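Local coordinates for protein ribonuclease S-F11 (Nicotiana alata, PDB 1IOO) that cleaves RNA as a secreted, glycosylated T2-family ribonuclease of the style, where it is associated with gametophytic self-incompatibility, at residues L43-F55 against E80-C94. Residues are numbered along the deposited sequence; the frame is centred on the assembly and turned at random.
Sequences LHNCKPKPTYSYF and EQPSWKYQYIKHGSC
Y52 lies across helix 82-92 with one ring face over the backbone of K85, whose CA makes a CH-pi contact 3.8 Å from the ring centroid. Its CG stands anti to the backbone N (chi1 -177°), which carries the ring across the helix and its hydroxyl to Q81, where Y52 OH donates to Q81 OE1 at 2.7 Å; tyrosine thus supplies both face and hydroxyl. Ring and amide are nearly perpendicular, 86° apart. The same OE1 accepts F55 N at 3.0 Å, while Q81 NE2 returns a bond to F55 O; glutamine suits this place because one amide both accepts from and donates to the loop backbone. A phenylalanine in place of Y52 would probably keep the CH-pi contact but leave OE1 without its hydroxyl donor. Lysine is long enough to pack K85 CB and CG on the Y52 ring, then bend at chi3 so that NZ donates to Y54 OH (2.7 Å). P50, compact and apolar, slides past Y88 in the opposite direction, its CB and CG both 3.5 Å from Y88 CE2. Toward the other end, C46 and C94 form a disulfide, and N45 N donates to K90 O (2.8 Å) on a lone pair. A water joins L43 O to ND1 of H91, the catalytic proton acceptor. Covalent, polar and apolar ties thus fasten the loop along the helix that carries this histidine.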
loop_
_atom_site.group_PDB
_atom_site.type_symbol
_atom_site.label_atom_id
_atom_site.label_comp_id
_atom_site.label_asym_id
_atom_site.label_seq_id
_atom_site.Cartn_x
_atom_site.Cartn_y
_atom_site.Cartn_z
ATOM N N LEU A 43 0.456 6.653 14.363
ATOM C CA LEU A 43 0.519 8.082 14.092
ATOM C C LEU A 43 -0.459 8.450 12.981
ATOM O O LEU A 43 -0.447 7.833 11.917
ATOM C CB LEU A 43 1.944 8.445 13.674
ATOM C CG LEU A 43 2.309 9.916 13.516
ATOM C CD1 LEU A 43 2.004 10.662 14.811
ATOM C CD2 LEU A 43 3.782 10.026 13.154
ATOM N N HIS A 44 -1.312 9.441 13.228
ATOM C CA HIS A 44 -2.303 9.847 12.232
ATOM C C HIS A 44 -2.935 11.190 12.578
ATOM O O HIS A 44 -2.902 11.625 13.729
ATOM C CB HIS A 44 -3.397 8.778 12.126
ATOM C CG HIS A 44 -4.164 8.567 13.396
ATOM N ND1 HIS A 44 -5.315 9.262 13.694
ATOM C CD2 HIS A 44 -3.926 7.760 14.457
ATOM C CE1 HIS A 44 -5.754 8.892 14.884
ATOM N NE2 HIS A 44 -4.929 7.982 15.369
ATOM N N ASN A 45 -3.515 11.834 11.568
ATOM C CA ASN A 45 -4.177 13.124 11.737
ATOM C C ASN A 45 -3.302 14.099 12.507
ATOM O O ASN A 45 -3.721 14.670 13.516
ATOM C CB ASN A 45 -5.515 12.947 12.455
ATOM C CG ASN A 45 -6.503 12.126 11.651
ATOM O OD1 ASN A 45 -6.934 11.053 12.075
ATOM N ND2 ASN A 45 -6.864 12.627 10.476
ATOM N N CYS A 46 -2.082 14.289 12.020
ATOM C CA CYS A 46 -1.140 15.201 12.641
ATOM C C CYS A 46 -1.513 16.650 12.342
ATOM O O CYS A 46 -2.067 16.953 11.285
ATOM C CB CYS A 46 0.276 14.878 12.143
ATOM S SG CYS A 46 0.831 13.205 12.636
ATOM N N LYS A 47 -1.234 17.540 13.289
ATOM C CA LYS A 47 -1.546 18.950 13.114
ATOM C C LYS A 47 -0.303 19.744 12.737
ATOM O O LYS A 47 0.809 19.398 13.131
ATOM C CB LYS A 47 -2.162 19.522 14.397
ATOM C CG LYS A 47 -3.412 18.790 14.863
ATOM C CD LYS A 47 -4.514 18.817 13.810
ATOM C CE LYS A 47 -5.717 17.997 14.259
ATOM N NZ LYS A 47 -6.813 18.004 13.249
ATOM N N PRO A 48 -0.479 20.824 11.961
ATOM C CA PRO A 48 -1.794 21.248 11.480
ATOM C C PRO A 48 -2.217 20.496 10.227
ATOM O O PRO A 48 -1.378 19.956 9.501
ATOM C CB PRO A 48 -1.586 22.732 11.206
ATOM C CG PRO A 48 -0.191 22.748 10.663
ATOM C CD PRO A 48 0.548 21.825 11.623
ATOM N N LYS A 49 -3.522 20.446 9.989
ATOM C CA LYS A 49 -4.053 19.805 8.798
ATOM C C LYS A 49 -3.550 20.529 7.556
ATOM O O LYS A 49 -3.736 21.739 7.418
ATOM C CB LYS A 49 -5.580 19.831 8.839
ATOM C CG LYS A 49 -6.163 19.056 10.008
ATOM C CD LYS A 49 -7.532 19.577 10.422
ATOM C CE LYS A 49 -8.511 19.585 9.265
ATOM N NZ LYS A 49 -9.882 19.948 9.725
ATOM N N PRO A 50 -2.887 19.803 6.648
ATOM C CA PRO A 50 -2.343 20.379 5.415
ATOM C C PRO A 50 -3.389 20.582 4.321
ATOM O O PRO A 50 -4.188 19.690 4.038
ATOM C CB PRO A 50 -1.287 19.362 5.014
ATOM C CG PRO A 50 -1.954 18.068 5.391
ATOM C CD PRO A 50 -2.552 18.369 6.750
ATOM N N THR A 51 -3.375 21.758 3.702
ATOM C CA THR A 51 -4.312 22.047 2.626
ATOM C C THR A 51 -4.021 21.175 1.415
ATOM O O THR A 51 -2.867 20.995 1.031
ATOM C CB THR A 51 -4.263 23.529 2.191
ATOM O OG1 THR A 51 -2.902 23.929 1.979
ATOM C CG2 THR A 51 -4.913 24.413 3.241
ATOM N N TYR A 52 -5.072 20.616 0.829
ATOM C CA TYR A 52 -4.916 19.756 -0.333
ATOM C C TYR A 52 -5.265 20.495 -1.611
ATOM O O TYR A 52 -6.319 21.123 -1.708
ATOM C CB TYR A 52 -5.823 18.527 -0.217
ATOM C CG TYR A 52 -5.682 17.535 -1.363
ATOM C CD1 TYR A 52 -4.685 16.558 -1.350
ATOM C CD2 TYR A 52 -6.537 17.586 -2.462
ATOM C CE1 TYR A 52 -4.548 15.655 -2.403
ATOM C CE2 TYR A 52 -6.408 16.690 -3.519
ATOM C CZ TYR A 52 -5.414 15.729 -3.480
ATOM O OH TYR A 52 -5.285 14.843 -4.520
ATOM N N SER A 53 -4.357 20.437 -2.578
ATOM C CA SER A 53 -4.572 21.029 -3.885
ATOM C C SER A 53 -4.834 19.929 -4.898
ATOM O O SER A 53 -4.166 18.900 -4.879
ATOM C CB SER A 53 -3.347 21.837 -4.308
ATOM O OG SER A 53 -3.093 22.868 -3.372
ATOM N N TYR A 54 -5.816 20.128 -5.768
ATOM C CA TYR A 54 -6.159 19.101 -6.733
ATOM C C TYR A 54 -5.102 18.967 -7.823
ATOM O O TYR A 54 -4.695 19.949 -8.444
ATOM C CB TYR A 54 -7.556 19.372 -7.306
ATOM C CG TYR A 54 -8.614 19.336 -6.219
ATOM C CD1 TYR A 54 -8.869 20.459 -5.426
ATOM C CD2 TYR A 54 -9.300 18.158 -5.926
ATOM C CE1 TYR A 54 -9.781 20.407 -4.365
ATOM C CE2 TYR A 54 -10.210 18.094 -4.866
ATOM C CZ TYR A 54 -10.444 19.222 -4.092
ATOM O OH TYR A 54 -11.332 19.161 -3.040
ATOM N N PHE A 55 -4.647 17.735 -8.030
ATOM C CA PHE A 55 -3.638 17.438 -9.040
ATOM C C PHE A 55 -4.213 17.517 -10.452
ATOM O O PHE A 55 -5.410 17.318 -10.671
ATOM C CB PHE A 55 -3.066 16.033 -8.831
ATOM C CG PHE A 55 -2.193 15.898 -7.608
ATOM C CD1 PHE A 55 -2.559 15.051 -6.563
ATOM C CD2 PHE A 55 -0.984 16.585 -7.520
ATOM C CE1 PHE A 55 -1.735 14.884 -5.447
ATOM C CE2 PHE A 55 -0.153 16.426 -6.410
ATOM C CZ PHE A 55 -0.528 15.572 -5.372
ATOM N N GLU A 80 -12.523 15.014 -8.051
ATOM C CA GLU A 80 -12.612 15.344 -6.631
ATOM C C GLU A 80 -11.519 14.683 -5.789
ATOM O O GLU A 80 -11.329 15.049 -4.628
ATOM C CB GLU A 80 -14.004 15.009 -6.101
ATOM C CG GLU A 80 -15.132 15.678 -6.887
ATOM C CD GLU A 80 -14.892 17.159 -7.138
ATOM O OE1 GLU A 80 -14.422 17.856 -6.218
ATOM O OE2 GLU A 80 -15.182 17.629 -8.257
ATOM N N GLN A 81 -10.830 13.694 -6.357
ATOM C CA GLN A 81 -9.690 13.044 -5.688
ATOM C C GLN A 81 -9.958 12.789 -4.189
ATOM O O GLN A 81 -9.132 13.107 -3.328
ATOM C CB GLN A 81 -8.471 13.961 -5.887
ATOM C CG GLN A 81 -8.257 14.268 -7.381
ATOM C CD GLN A 81 -7.186 15.290 -7.691
ATOM O OE1 GLN A 81 -6.316 15.589 -6.873
ATOM N NE2 GLN A 81 -7.241 15.827 -8.905
ATOM N N PRO A 82 -11.069 12.121 -3.870
ATOM C CA PRO A 82 -11.435 11.843 -2.479
ATOM C C PRO A 82 -10.448 11.017 -1.656
ATOM O O PRO A 82 -10.187 11.337 -0.496
ATOM C CB PRO A 82 -12.796 11.169 -2.614
ATOM C CG PRO A 82 -12.680 10.443 -3.912
ATOM C CD PRO A 82 -11.989 11.444 -4.805
ATOM N N SER A 83 -9.909 9.952 -2.237
ATOM C CA SER A 83 -9.006 9.090 -1.489
ATOM C C SER A 83 -7.633 9.707 -1.324
ATOM O O SER A 83 -7.028 9.589 -0.260
ATOM C CB SER A 83 -8.915 7.711 -2.134
ATOM O OG SER A 83 -10.192 7.103 -2.104
ATOM N N TRP A 84 -7.126 10.353 -2.370
ATOM C CA TRP A 84 -5.833 11.005 -2.264
ATOM C C TRP A 84 -5.882 12.100 -1.210
ATOM O O TRP A 84 -4.960 12.241 -0.406
ATOM C CB TRP A 84 -5.394 11.585 -3.612
ATOM C CG TRP A 84 -5.276 10.536 -4.671
ATOM C CD1 TRP A 84 -4.978 9.207 -4.483
ATOM C CD2 TRP A 84 -5.499 10.701 -6.081
ATOM N NE1 TRP A 84 -5.018 8.543 -5.686
ATOM C CE2 TRP A 84 -5.333 9.430 -6.679
ATOM C CE3 TRP A 84 -5.827 11.795 -6.895
ATOM C CZ2 TRP A 84 -5.487 9.221 -8.054
ATOM C CZ3 TRP A 84 -5.981 11.585 -8.271
ATOM C CH2 TRP A 84 -5.810 10.306 -8.830
ATOM N N LYS A 85 -6.974 12.863 -1.203
ATOM C CA LYS A 85 -7.138 13.927 -0.221
ATOM C C LYS A 85 -7.191 13.358 1.194
ATOM O O LYS A 85 -6.517 13.849 2.095
ATOM C CB LYS A 85 -8.420 14.733 -0.477
ATOM C CG LYS A 85 -8.616 15.847 0.559
ATOM C CD LYS A 85 -10.001 16.482 0.507
ATOM C CE LYS A 85 -10.221 17.277 -0.751
ATOM N NZ LYS A 85 -11.504 18.031 -0.639
ATOM N N TYR A 86 -7.989 12.315 1.385
ATOM C CA TYR A 86 -8.120 11.705 2.703
ATOM C C TYR A 86 -6.778 11.186 3.204
ATOM O O TYR A 86 -6.392 11.426 4.351
ATOM C CB TYR A 86 -9.122 10.552 2.656
ATOM C CG TYR A 86 -9.372 9.911 3.996
ATOM C CD1 TYR A 86 -9.872 10.659 5.064
ATOM C CD2 TYR A 86 -9.130 8.556 4.196
ATOM C CE1 TYR A 86 -10.128 10.066 6.300
ATOM C CE2 TYR A 86 -9.385 7.952 5.428
ATOM C CZ TYR A 86 -9.885 8.711 6.471
ATOM O OH TYR A 86 -10.172 8.116 7.681
ATOM N N GLN A 87 -6.057 10.486 2.334
ATOM C CA GLN A 87 -4.766 9.920 2.700
ATOM C C GLN A 87 -3.752 11.009 3.022
ATOM O O GLN A 87 -2.930 10.852 3.924
ATOM C CB GLN A 87 -4.243 9.020 1.573
ATOM C CG GLN A 87 -5.052 7.731 1.406
ATOM C CD GLN A 87 -4.960 6.804 2.613
ATOM O OE1 GLN A 87 -5.932 6.139 2.970
ATOM N NE2 GLN A 87 -3.788 6.741 3.233
ATOM N N TYR A 88 -3.814 12.116 2.289
ATOM C CA TYR A 88 -2.888 13.220 2.526
ATOM C C TYR A 88 -3.140 13.878 3.882
ATOM O O TYR A 88 -2.205 14.159 4.628
ATOM C CB TYR A 88 -3.002 14.276 1.426
ATOM C CG TYR A 88 -1.997 15.393 1.587
ATOM C CD1 TYR A 88 -0.633 15.116 1.591
ATOM C CD2 TYR A 88 -2.406 16.718 1.747
ATOM C CE1 TYR A 88 0.308 16.124 1.752
ATOM C CE2 TYR A 88 -1.472 17.741 1.911
ATOM C CZ TYR A 88 -0.115 17.431 1.910
ATOM O OH TYR A 88 0.825 18.429 2.059
ATOM N N ILE A 89 -4.405 14.128 4.195
ATOM C CA ILE A 89 -4.748 14.773 5.454
ATOM C C ILE A 89 -4.500 13.855 6.650
ATOM O O ILE A 89 -3.999 14.296 7.684
ATOM C CB ILE A 89 -6.214 15.247 5.439
ATOM C CG1 ILE A 89 -6.352 16.384 4.427
ATOM C CG2 ILE A 89 -6.647 15.705 6.827
ATOM C CD1 ILE A 89 -7.753 16.842 4.203
ATOM N N LYS A 90 -4.820 12.576 6.502
ATOM C CA LYS A 90 -4.661 11.640 7.610
ATOM C C LYS A 90 -3.209 11.189 7.804
ATOM O O LYS A 90 -2.755 11.039 8.939
ATOM C CB LYS A 90 -5.550 10.412 7.390
ATOM C CG LYS A 90 -5.522 9.417 8.541
ATOM C CD LYS A 90 -6.484 8.262 8.300
ATOM C CE LYS A 90 -6.520 7.320 9.491
ATOM N NZ LYS A 90 -7.517 6.232 9.296
ATOM N N HIS A 91 -2.479 10.974 6.714
ATOM C CA HIS A 91 -1.114 10.465 6.826
ATOM C C HIS A 91 -0.065 11.452 6.337
ATOM O O HIS A 91 0.980 11.610 6.969
ATOM C CB HIS A 91 -1.015 9.135 6.079
ATOM C CG HIS A 91 -1.807 8.042 6.725
ATOM N ND1 HIS A 91 -1.471 7.514 7.954
ATOM C CD2 HIS A 91 -2.946 7.416 6.344
ATOM C CE1 HIS A 91 -2.371 6.610 8.302
ATOM N NE2 HIS A 91 -3.276 6.532 7.343
ATOM N N GLY A 92 -0.323 12.105 5.211
ATOM C CA GLY A 92 0.648 13.061 4.707
ATOM C C GLY A 92 0.940 14.150 5.722
ATOM O O GLY A 92 2.021 14.739 5.751
ATOM N N SER A 93 -0.043 14.413 6.575
ATOM C CA SER A 93 0.081 15.447 7.601
ATOM C C SER A 93 1.153 15.106 8.640
ATOM O O SER A 93 1.593 15.974 9.393
ATOM C CB SER A 93 -1.257 15.608 8.320
ATOM O OG SER A 93 -1.639 14.392 8.955
ATOM N N CYS A 94 1.592 13.853 8.664
ATOM C CA CYS A 94 2.550 13.419 9.670
ATOM C C CYS A 94 4.008 13.455 9.186
ATOM O O CYS A 94 4.910 13.038 9.916
ATOM C CB CYS A 94 2.168 12.027 10.152
ATOM S SG CYS A 94 0.555 12.012 10.999
HETATM O O HOH W 1 0.553 8.452 9.476
HETATM O O HOH W 2 -4.341 16.267 9.722
HETATM O O HOH W 3 0.192 20.912 1.855
#